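Local coordinates for protein 5-carboxymethyl-2-hydroxymuconate semialdehyde dehydrogenase (Thermus thermophilus, PDB 2D4E) that probably oxidises 5-carboxymethyl-2-hydroxymuconate semialdehyde to the corresponding acid with NAD as cofactor, as a member of the aldehyde dehydrogenase family, at residues 152-157 and 500-505; 84-89 and 138-143; 472-477 and 488-493. One frame throughout, in Å; residues are numbered along the deposited sequence.

Contact 1: residues 152-157 and 500-505; sequences RDWLYY and TIALPL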
loop_
_atom_site.group_PDB
_atom_site.type_symbol
_atom_site.label_atom_id
_atom_site.label_comp_id
_atom_site.label_asym_id
_atom_site.label_seq_id
_atom_site.Cartn_x
_atom_site.Cartn_y
_atom_site.Cartn_z
ATOM N N ARG C 152 3.344 -8.445 21.006
ATOM C CA ARG C 152 2.687 -7.682 22.068
ATOM C C ARG C 152 3.701 -6.811 22.809
ATOM O O ARG C 152 3.388 -6.228 23.847
ATOM C CB ARG C 152 2.038 -8.636 23.075
ATOM C CG ARG C 152 1.269 -9.794 22.455
ATOM C CD ARG C 152 -0.186 -9.450 22.164
ATOM N NE ARG C 152 -0.812 -10.462 21.312
ATOM C CZ ARG C 152 -2.119 -10.548 21.076
ATOM N NH1 ARG C 152 -2.955 -9.683 21.633
ATOM N NH2 ARG C 152 -2.587 -11.493 20.271
ATOM N N ASP C 153 4.910 -6.716 22.266
ATOM C CA ASP C 153 5.970 -5.955 22.911
ATOM C C ASP C 153 6.204 -4.530 22.421
ATOM O O ASP C 153 6.492 -3.639 23.219
ATOM C CB ASP C 153 7.269 -6.748 22.814
ATOM C CG ASP C 153 7.102 -8.177 23.299
ATOM O OD1 ASP C 153 6.553 -8.355 24.408
ATOM O OD2 ASP C 153 7.509 -9.115 22.575
ATOM N N TRP C 154 6.092 -4.314 21.115
ATOM C CA TRP C 154 6.324 -2.988 20.557
ATOM C C TRP C 154 5.308 -2.559 19.527
ATOM O O TRP C 154 4.659 -3.385 18.882
ATOM C CB TRP C 154 7.689 -2.913 19.862
ATOM C CG TRP C 154 8.851 -2.968 20.755
ATOM C CD1 TRP C 154 9.423 -4.081 21.292
ATOM C CD2 TRP C 154 9.578 -1.850 21.265
ATOM N NE1 TRP C 154 10.466 -3.724 22.116
ATOM C CE2 TRP C 154 10.583 -2.360 22.118
ATOM C CE3 TRP C 154 9.477 -0.465 21.085
ATOM C CZ2 TRP C 154 11.483 -1.534 22.795
ATOM C CZ3 TRP C 154 10.370 0.357 21.758
ATOM C CH2 TRP C 154 11.362 -0.182 22.603
ATOM N N LEU C 155 5.195 -1.245 19.379
ATOM C CA LEU C 155 4.348 -0.645 18.368
ATOM C C LEU C 155 5.217 0.387 17.666
ATOM O O LEU C 155 5.746 1.295 18.304
ATOM C CB LEU C 155 3.131 0.081 18.952
ATOM C CG LEU C 155 2.439 0.907 17.845
ATOM C CD1 LEU C 155 1.940 -0.036 16.736
ATOM C CD2 LEU C 155 1.283 1.723 18.406
ATOM N N TYR C 156 5.410 0.209 16.366
ATOM C CA TYR C 156 6.149 1.174 15.572
ATOM C C TYR C 156 5.112 1.651 14.573
ATOM O O TYR C 156 4.361 0.846 14.016
ATOM C CB TYR C 156 7.299 0.539 14.779
ATOM C CG TYR C 156 8.455 0.017 15.591
ATOM C CD1 TYR C 156 8.375 -1.217 16.241
ATOM C CD2 TYR C 156 9.646 0.738 15.683
ATOM C CE1 TYR C 156 9.460 -1.721 16.963
ATOM C CE2 TYR C 156 10.731 0.243 16.400
ATOM C CZ TYR C 156 10.634 -0.986 17.037
ATOM O OH TYR C 156 11.703 -1.479 17.748
ATOM N N TYR C 157 5.047 2.955 14.356
ATOM C CA TYR C 157 4.120 3.472 13.379
ATOM C C TYR C 157 4.826 4.609 12.677
ATOM O O TYR C 157 5.735 5.220 13.231
ATOM C CB TYR C 157 2.798 3.911 14.038
ATOM C CG TYR C 157 2.847 5.143 14.914
ATOM C CD1 TYR C 157 2.711 6.418 14.365
ATOM C CD2 TYR C 157 2.971 5.034 16.298
ATOM C CE1 TYR C 157 2.688 7.557 15.173
ATOM C CE2 TYR C 157 2.952 6.166 17.117
ATOM C CZ TYR C 157 2.808 7.423 16.545
ATOM O OH TYR C 157 2.771 8.542 17.343
ATOM N N THR C 500 9.542 7.529 11.864
ATOM C CA THR C 500 9.233 6.264 12.512
ATOM C C THR C 500 9.141 6.511 14.016
ATOM O O THR C 500 10.090 6.988 14.637
ATOM C CB THR C 500 10.314 5.192 12.224
ATOM O OG1 THR C 500 10.317 4.880 10.823
ATOM C CG2 THR C 500 10.033 3.918 13.020
ATOM N N ILE C 501 7.985 6.203 14.591
ATOM C CA ILE C 501 7.769 6.396 16.016
ATOM C C ILE C 501 7.621 5.039 16.688
ATOM O O ILE C 501 6.840 4.193 16.247
ATOM C CB ILE C 501 6.513 7.255 16.267
ATOM C CG1 ILE C 501 6.721 8.644 15.657
ATOM C CG2 ILE C 501 6.234 7.354 17.768
ATOM C CD1 ILE C 501 5.478 9.489 15.588
ATOM N N ALA C 502 8.377 4.842 17.760
ATOM C CA ALA C 502 8.364 3.583 18.487
ATOM C C ALA C 502 8.040 3.758 19.968
ATOM O O ALA C 502 8.401 4.761 20.591
ATOM C CB ALA C 502 9.720 2.889 18.338
ATOM N N LEU C 503 7.347 2.771 20.520
ATOM C CA LEU C 503 7.003 2.773 21.932
ATOM C C LEU C 503 6.771 1.337 22.368
ATOM O O LEU C 503 6.127 0.559 21.660
ATOM C CB LEU C 503 5.735 3.583 22.201
ATOM C CG LEU C 503 4.504 3.150 21.409
ATOM C CD1 LEU C 503 3.244 3.667 22.071
ATOM C CD2 LEU C 503 4.626 3.674 19.993
ATOM N N PRO C 504 7.317 0.960 23.533
ATOM C CA PRO C 504 7.141 -0.404 24.041
ATOM C C PRO C 504 5.777 -0.509 24.713
ATOM O O PRO C 504 5.296 0.459 25.293
ATOM C CB PRO C 504 8.285 -0.545 25.036
ATOM C CG PRO C 504 8.384 0.847 25.608
ATOM C CD PRO C 504 8.260 1.724 24.371
ATOM N N LEU C 505 5.151 -1.678 24.630
ATOM C CA LEU C 505 3.845 -1.882 25.249
ATOM C C LEU C 505 4.010 -2.335 26.697
ATOM O O LEU C 505 3.057 -2.343 27.474
ATOM C CB LEU C 505 3.038 -2.915 24.453
ATOM C CG LEU C 505 2.367 -2.414 23.164
ATOM C CD1 LEU C 505 3.357 -1.647 22.321
ATOM C CD2 LEU C 505 1.814 -3.594 22.381
#

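Contact 2: residues 84-89 and 138-143; sequences KAKERK and YAEHAM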
loop_
_atom_site.group_PDB
_atom_site.type_symbol
_atom_site.label_atom_id
_atom_site.label_comp_id
_atom_site.label_asym_id
_atom_site.label_seq_id
_atom_site.Cartn_x
_atom_site.Cartn_y
_atom_site.Cartn_z
ATOM N N LYS C 84 -5.263 23.101 9.106
ATOM C CA LYS C 84 -5.975 21.844 8.926
ATOM C C LYS C 84 -5.999 21.478 7.445
ATOM O O LYS C 84 -6.270 22.328 6.593
ATOM C CB LYS C 84 -7.397 21.960 9.479
ATOM C CG LYS C 84 -7.429 22.026 10.995
ATOM C CD LYS C 84 -8.823 22.249 11.531
ATOM C CE LYS C 84 -8.842 22.059 13.038
ATOM N NZ LYS C 84 -7.747 22.833 13.694
ATOM N N ALA C 85 -5.702 20.216 7.145
ATOM C CA ALA C 85 -5.677 19.755 5.761
ATOM C C ALA C 85 -6.974 20.113 5.051
ATOM O O ALA C 85 -6.968 20.453 3.877
ATOM C CB ALA C 85 -5.443 18.250 5.707
ATOM N N LYS C 86 -8.083 20.039 5.774
ATOM C CA LYS C 86 -9.383 20.363 5.208
ATOM C C LYS C 86 -9.400 21.817 4.739
ATOM O O LYS C 86 -10.013 22.146 3.720
ATOM C CB LYS C 86 -10.476 20.141 6.253
ATOM C CG LYS C 86 -11.879 20.473 5.775
ATOM C CD LYS C 86 -12.895 20.254 6.888
ATOM C CE LYS C 86 -14.311 20.578 6.432
ATOM N NZ LYS C 86 -15.287 20.278 7.516
ATOM N N GLU C 87 -8.718 22.683 5.482
ATOM C CA GLU C 87 -8.664 24.097 5.133
ATOM C C GLU C 87 -7.751 24.339 3.931
ATOM O O GLU C 87 -8.044 25.194 3.092
ATOM C CB GLU C 87 -8.190 24.923 6.335
ATOM C CG GLU C 87 -8.048 26.419 6.066
ATOM C CD GLU C 87 -9.375 27.122 5.792
ATOM O OE1 GLU C 87 -9.363 28.369 5.682
ATOM O OE2 GLU C 87 -10.423 26.445 5.686
ATOM N N ARG C 88 -6.647 23.597 3.841
ATOM C CA ARG C 88 -5.744 23.761 2.706
ATOM C C ARG C 88 -6.474 23.241 1.475
ATOM O O ARG C 88 -6.325 23.772 0.373
ATOM C CB ARG C 88 -4.440 22.981 2.911
ATOM C CG ARG C 88 -3.602 23.463 4.088
ATOM C CD ARG C 88 -2.135 23.087 3.919
ATOM N NE ARG C 88 -1.920 21.648 3.771
ATOM C CZ ARG C 88 -1.947 20.779 4.773
ATOM N NH1 ARG C 88 -2.175 21.193 6.013
ATOM N NH2 ARG C 88 -1.739 19.492 4.536
ATOM N N LYS C 89 -7.276 22.198 1.673
ATOM C CA LYS C 89 -8.055 21.626 0.585
ATOM C C LYS C 89 -9.009 22.700 0.059
ATOM O O LYS C 89 -9.190 22.847 -1.152
ATOM C CB LYS C 89 -8.857 20.420 1.081
ATOM C CG LYS C 89 -9.871 19.879 0.073
ATOM C CD LYS C 89 -10.670 18.717 0.656
ATOM C CE LYS C 89 -11.595 18.125 -0.389
ATOM N NZ LYS C 89 -12.259 16.867 0.062
ATOM N N TYR C 138 -5.652 15.132 -1.925
ATOM C CA TYR C 138 -4.579 14.380 -1.265
ATOM C C TYR C 138 -4.126 15.055 0.038
ATOM O O TYR C 138 -3.466 14.432 0.872
ATOM C CB TYR C 138 -3.370 14.214 -2.196
ATOM C CG TYR C 138 -3.586 13.223 -3.319
ATOM C CD1 TYR C 138 -4.383 13.543 -4.414
ATOM C CD2 TYR C 138 -3.026 11.949 -3.264
ATOM C CE1 TYR C 138 -4.622 12.615 -5.431
ATOM C CE2 TYR C 138 -3.257 11.014 -4.271
ATOM C CZ TYR C 138 -4.057 11.354 -5.351
ATOM O OH TYR C 138 -4.298 10.436 -6.346
ATOM N N ALA C 139 -4.486 16.325 0.205
ATOM C CA ALA C 139 -4.108 17.081 1.394
ATOM C C ALA C 139 -4.468 16.365 2.702
ATOM O O ALA C 139 -3.649 16.285 3.622
ATOM C CB ALA C 139 -4.760 18.473 1.357
ATOM N N GLU C 140 -5.681 15.830 2.776
ATOM C CA GLU C 140 -6.136 15.134 3.978
ATOM C C GLU C 140 -5.545 13.739 4.193
ATOM O O GLU C 140 -5.845 13.083 5.194
ATOM C CB GLU C 140 -7.662 15.043 3.973
ATOM C CG GLU C 140 -8.355 16.370 4.221
ATOM C CD GLU C 140 -9.846 16.307 3.956
ATOM O OE1 GLU C 140 -10.561 17.249 4.359
ATOM O OE2 GLU C 140 -10.303 15.317 3.338
ATOM N N HIS C 141 -4.707 13.287 3.264
ATOM C CA HIS C 141 -4.080 11.967 3.374
ATOM C C HIS C 141 -2.571 12.114 3.431
ATOM O O HIS C 141 -1.845 11.121 3.490
ATOM C CB HIS C 141 -4.425 11.108 2.151
ATOM C CG HIS C 141 -5.887 10.836 1.994
ATOM N ND1 HIS C 141 -6.566 9.937 2.787
ATOM C CD2 HIS C 141 -6.808 11.367 1.154
ATOM C CE1 HIS C 141 -7.841 9.926 2.444
ATOM N NE2 HIS C 141 -8.014 10.785 1.455
ATOM N N ALA C 142 -2.107 13.358 3.424
ATOM C CA ALA C 142 -0.681 13.662 3.397
ATOM C C ALA C 142 0.188 13.190 4.562
ATOM O O ALA C 142 1.412 13.154 4.437
ATOM C CB ALA C 142 -0.491 15.161 3.179
ATOM N N MET C 143 -0.421 12.824 5.685
ATOM C CA MET C 143 0.360 12.365 6.837
ATOM C C MET C 143 0.349 10.851 6.959
ATOM O O MET C 143 1.115 10.276 7.724
ATOM C CB MET C 143 -0.198 12.955 8.139
ATOM C CG MET C 143 -0.143 14.471 8.231
ATOM S SD MET C 143 -0.840 15.030 9.794
ATOM C CE MET C 143 0.481 14.535 10.941
#

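Contact 3: residues 472-477 and 488-493; sequences PTPFGG and GTYALD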
loop_
_atom_site.group_PDB
_atom_site.type_symbol
_atom_site.label_atom_id
_atom_site.label_comp_id
_atom_site.label_asym_id
_atom_site.label_seq_id
_atom_site.Cartn_x
_atom_site.Cartn_y
_atom_site.Cartn_z
ATOM N N PRO C 472 -2.589 10.169 -11.199
ATOM C CA PRO C 472 -2.123 9.381 -10.051
ATOM C C PRO C 472 -0.836 8.578 -10.289
ATOM O O PRO C 472 -0.170 8.172 -9.333
ATOM C CB PRO C 472 -3.308 8.464 -9.757
ATOM C CG PRO C 472 -4.487 9.254 -10.261
ATOM C CD PRO C 472 -3.969 9.800 -11.560
ATOM N N THR C 473 -0.487 8.344 -11.551
ATOM C CA THR C 473 0.706 7.555 -11.849
ATOM C C THR C 473 1.985 8.332 -11.600
ATOM O O THR C 473 1.997 9.565 -11.622
ATOM C CB THR C 473 0.719 7.063 -13.314
ATOM O OG1 THR C 473 0.861 8.181 -14.196
ATOM C CG2 THR C 473 -0.564 6.330 -13.643
ATOM N N PRO C 474 3.089 7.616 -11.346
ATOM C CA PRO C 474 4.355 8.309 -11.104
ATOM C C PRO C 474 4.941 8.843 -12.407
ATOM O O PRO C 474 5.113 8.104 -13.382
ATOM C CB PRO C 474 5.218 7.234 -10.454
ATOM C CG PRO C 474 4.723 5.969 -11.092
ATOM C CD PRO C 474 3.220 6.164 -11.122
ATOM N N PHE C 475 5.237 10.139 -12.414
ATOM C CA PHE C 475 5.796 10.807 -13.579
ATOM C C PHE C 475 7.207 11.323 -13.295
ATOM O O PHE C 475 7.459 11.947 -12.253
ATOM C CB PHE C 475 4.904 11.983 -13.984
ATOM C CG PHE C 475 5.497 12.836 -15.063
ATOM C CD1 PHE C 475 5.425 12.441 -16.399
ATOM C CD2 PHE C 475 6.186 14.003 -14.738
ATOM C CE1 PHE C 475 6.036 13.193 -17.392
ATOM C CE2 PHE C 475 6.802 14.763 -15.719
ATOM C CZ PHE C 475 6.729 14.362 -17.051
ATOM N N GLY C 476 8.113 11.071 -14.235
ATOM C CA GLY C 476 9.493 11.497 -14.089
ATOM C C GLY C 476 10.358 10.718 -15.059
ATOM O O GLY C 476 9.835 9.988 -15.901
ATOM N N GLY C 477 11.676 10.855 -14.949
ATOM C CA GLY C 477 12.552 10.141 -15.860
ATOM C C GLY C 477 13.727 9.463 -15.190
ATOM O O GLY C 477 13.867 9.515 -13.970
ATOM N N GLY C 488 0.130 12.242 -7.664
ATOM C CA GLY C 488 -0.525 11.639 -6.512
ATOM C C GLY C 488 0.348 11.379 -5.291
ATOM O O GLY C 488 1.052 12.266 -4.808
ATOM N N THR C 489 0.303 10.150 -4.791
ATOM C CA THR C 489 1.079 9.767 -3.620
ATOM C C THR C 489 2.589 9.749 -3.862
ATOM O O THR C 489 3.370 9.873 -2.920
ATOM C CB THR C 489 0.656 8.376 -3.116
ATOM O OG1 THR C 489 0.848 7.411 -4.161
ATOM C CG2 THR C 489 -0.800 8.383 -2.708
ATOM N N TYR C 490 3.010 9.597 -5.115
ATOM C CA TYR C 490 4.440 9.567 -5.405
ATOM C C TYR C 490 5.110 10.901 -5.107
ATOM O O TYR C 490 6.291 10.945 -4.758
ATOM C CB TYR C 490 4.684 9.169 -6.857
ATOM C CG TYR C 490 4.116 7.812 -7.172
ATOM C CD1 TYR C 490 2.843 7.678 -7.728
ATOM C CD2 TYR C 490 4.822 6.656 -6.844
ATOM C CE1 TYR C 490 2.283 6.411 -7.945
ATOM C CE2 TYR C 490 4.278 5.397 -7.053
ATOM C CZ TYR C 490 3.015 5.278 -7.601
ATOM O OH TYR C 490 2.499 4.025 -7.812
ATOM N N ALA C 491 4.353 11.985 -5.244
ATOM C CA ALA C 491 4.869 13.316 -4.964
ATOM C C ALA C 491 5.184 13.447 -3.472
ATOM O O ALA C 491 6.081 14.194 -3.085
ATOM C CB ALA C 491 3.838 14.375 -5.381
ATOM N N LEU C 492 4.449 12.714 -2.636
ATOM C CA LEU C 492 4.647 12.762 -1.185
ATOM C C LEU C 492 6.065 12.460 -0.746
ATOM O O LEU C 492 6.553 13.038 0.222
ATOM C CB LEU C 492 3.721 11.777 -0.474
ATOM C CG LEU C 492 2.268 12.159 -0.211
ATOM C CD1 LEU C 492 1.578 10.972 0.447
ATOM C CD2 LEU C 492 2.193 13.387 0.694
ATOM N N ASP C 493 6.722 11.543 -1.447
ATOM C CA ASP C 493 8.081 11.168 -1.091
ATOM C C ASP C 493 9.067 12.313 -1.162
ATOM O O ASP C 493 10.121 12.269 -0.527
ATOM C CB ASP C 493 8.551 10.008 -1.963
ATOM C CG ASP C 493 8.120 8.670 -1.405
ATOM O OD1 ASP C 493 8.680 8.269 -0.357
ATOM O OD2 ASP C 493 7.217 8.035 -2.001
HETATM O O HOH W 1 -0.732 7.997 -6.634
#

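Contact 1: residues 152-157 and 500-505
Two antiparallel strands, 154-162 and 496-504, form the arm that projects from the body of the subunit, and the pairing of Trp154 with Pro504, Leu155 with Leu503, Tyr156 with Ala502 and Tyr157 with Ile501 lies toward its far end. Leu155 and Leu503 exchange N-H and C=O, as do Tyr157 and Ile501; Ile501 N reaches Tyr157 O at 2.8 Å. Past the last pair, Leu505 N donates to Asp153 O almost straight (174°), although it sits above that carbonyl's plane.

Trp154 and Tyr157 lean across the ladder. Pro504 CB lies over the six-membered ring of Trp154, 3.8 Å from its centroid, a CH-pi contact almost on the ring normal; Tyr156 OH approaches the other face of the indole. On the same face of the sheet, Ala502 CB packs 3.4 Å from Tyr156 CD2. On the opposite face of the sheet, Tyr157 has CG between its backbone N and carbonyl carbon (chi1 70°), which lays the ring across Ile501: CB is over the ring face and CD1 is 3.4 Å from Tyr157 CE1.

Tyr157 OH bonds to His450 and Tyr156 OH to Val468 O, both of the second subunit. Thr500, Ile501 and Ala502 also pair in parallel with a strand of that chain, the sheet extension across subunits that marks the oligomerisation arm of aldehyde dehydrogenases.

Contact 2: residues 84-89 and 138-143
This is a small, partly buried packing contact between the first turn of helix 85-101 and the loop that leaves helix 118-136, with no hydrogen bond directly joining the two segments. Ala85 packs closely: its CB points at the loop and lies 3.4 Å from Ala139 O and 3.6 Å from Glu140 CA. The methyl groups of Ala85 and Ala139 face each other at a looser 4.4 Å between their CB atoms.

Glu140 stretches along the outside of this alanine pair. Its CG is anti to the carbonyl carbon (chi1 -71°) and the chain is extended beyond it, so that CG passes Ala85 CB and the carboxylate arrives beside the helix turn. There OE1 lies 3.4 Å from Lys86 CA, alongside the start of that side chain, whereas the Lys86 ammonium is carried well beyond. Lys89 crosses the same carboxylate with its aliphatic part, CD being 4.0 Å from Glu140 OE1. Lys89 NZ stops 4.1 Å from Glu140 OE2, too far for a salt bridge; it makes one with Glu137 instead. The two glutamates probably share in balancing this lysine's charge.

Arg88 bends at chi3 (-58°), which folds its guanidinium back over Ala85 CA. NH2 is 3.8 Å from Ala139 O, but its hydrogen bond goes to Ala188 O, the last residue of helix 175-188. Lys84 holds the N-cap position, and Ala85 N is bonded to Asp151 of the fourth subunit. The start of helix 85-101 is thus set between the loop that follows helix 118-136, the end of helix 175-188 and the fourth subunit, while the loop at 138-143 runs on into strand 145-147.

Contact 3: residues 472-477 and 488-493
Pro474 lies over one face of the Tyr490 ring, and Pro472 O meets the same ring at its edge. The proline's CB is 3.5 Å from the ring centroid and only 13° off the normal, a CH-pi contact centred on the ring. CD reaches further out along the same face, to 3.3 Å from Tyr490 CE1, so the pyrrolidine spans the ring from CG toward CZ while the two side chains cross at a slant. Thr489 OG1 approaches the opposite face of the ring, near its rim. In the plane of the ring, Pro472 O is 3.3 Å from CE1 and close to CD1 as well, which sets the carbonyl against the C-H edge. Tyr490 CG is anti to its own carbonyl carbon (chi1 -59°), and this turns the ring from the helix toward the two prolines.

The segment 472-477 is a loop following strand 460-463, and helix 488-495 packs on it after a short excursion of the chain. Phe475, just past Pro474, belongs to the NAD pocket, which places the contact between the cofactor pocket and the interface with the second subunit. A water joins the two backbones: it donates to Pro472 O at 2.8 Å and accepts from Thr489 N at 3.0 Å. The same carbonyl therefore meets both the water and the tyrosine edge. Gly488 N lies 4.4 Å from Pro472 CA. At the end of the ring, Tyr490 OH is hydrogen-bonded to Asp145 of the second subunit, and Pro474 O receives a bond from Thr500 of that same chain.

Along the chain, contact 2 closes before the first segment of contact 1, and both segments of contact 3 fall between the two strands that contact 1 pairs. Contacts 2 and 3 lie about 17 Å apart between centres and touch: Tyr138 packs on Gly488 and Thr489, and Ala142 on Leu492. Contact 1 stands about 26 Å from contact 2 and 29 Å from contact 3, centre to centre, out on the arm. Helix 488-495 leads directly into strand 496-504, so the chain passes straight from contact 3 toward contact 1, though they do not touch. Contacts 1 and 3 both meet the second subunit, contacts 1 and 2 the fourth, consistent with the loop beside the NAD pocket lying close to the tetramer's interfaces.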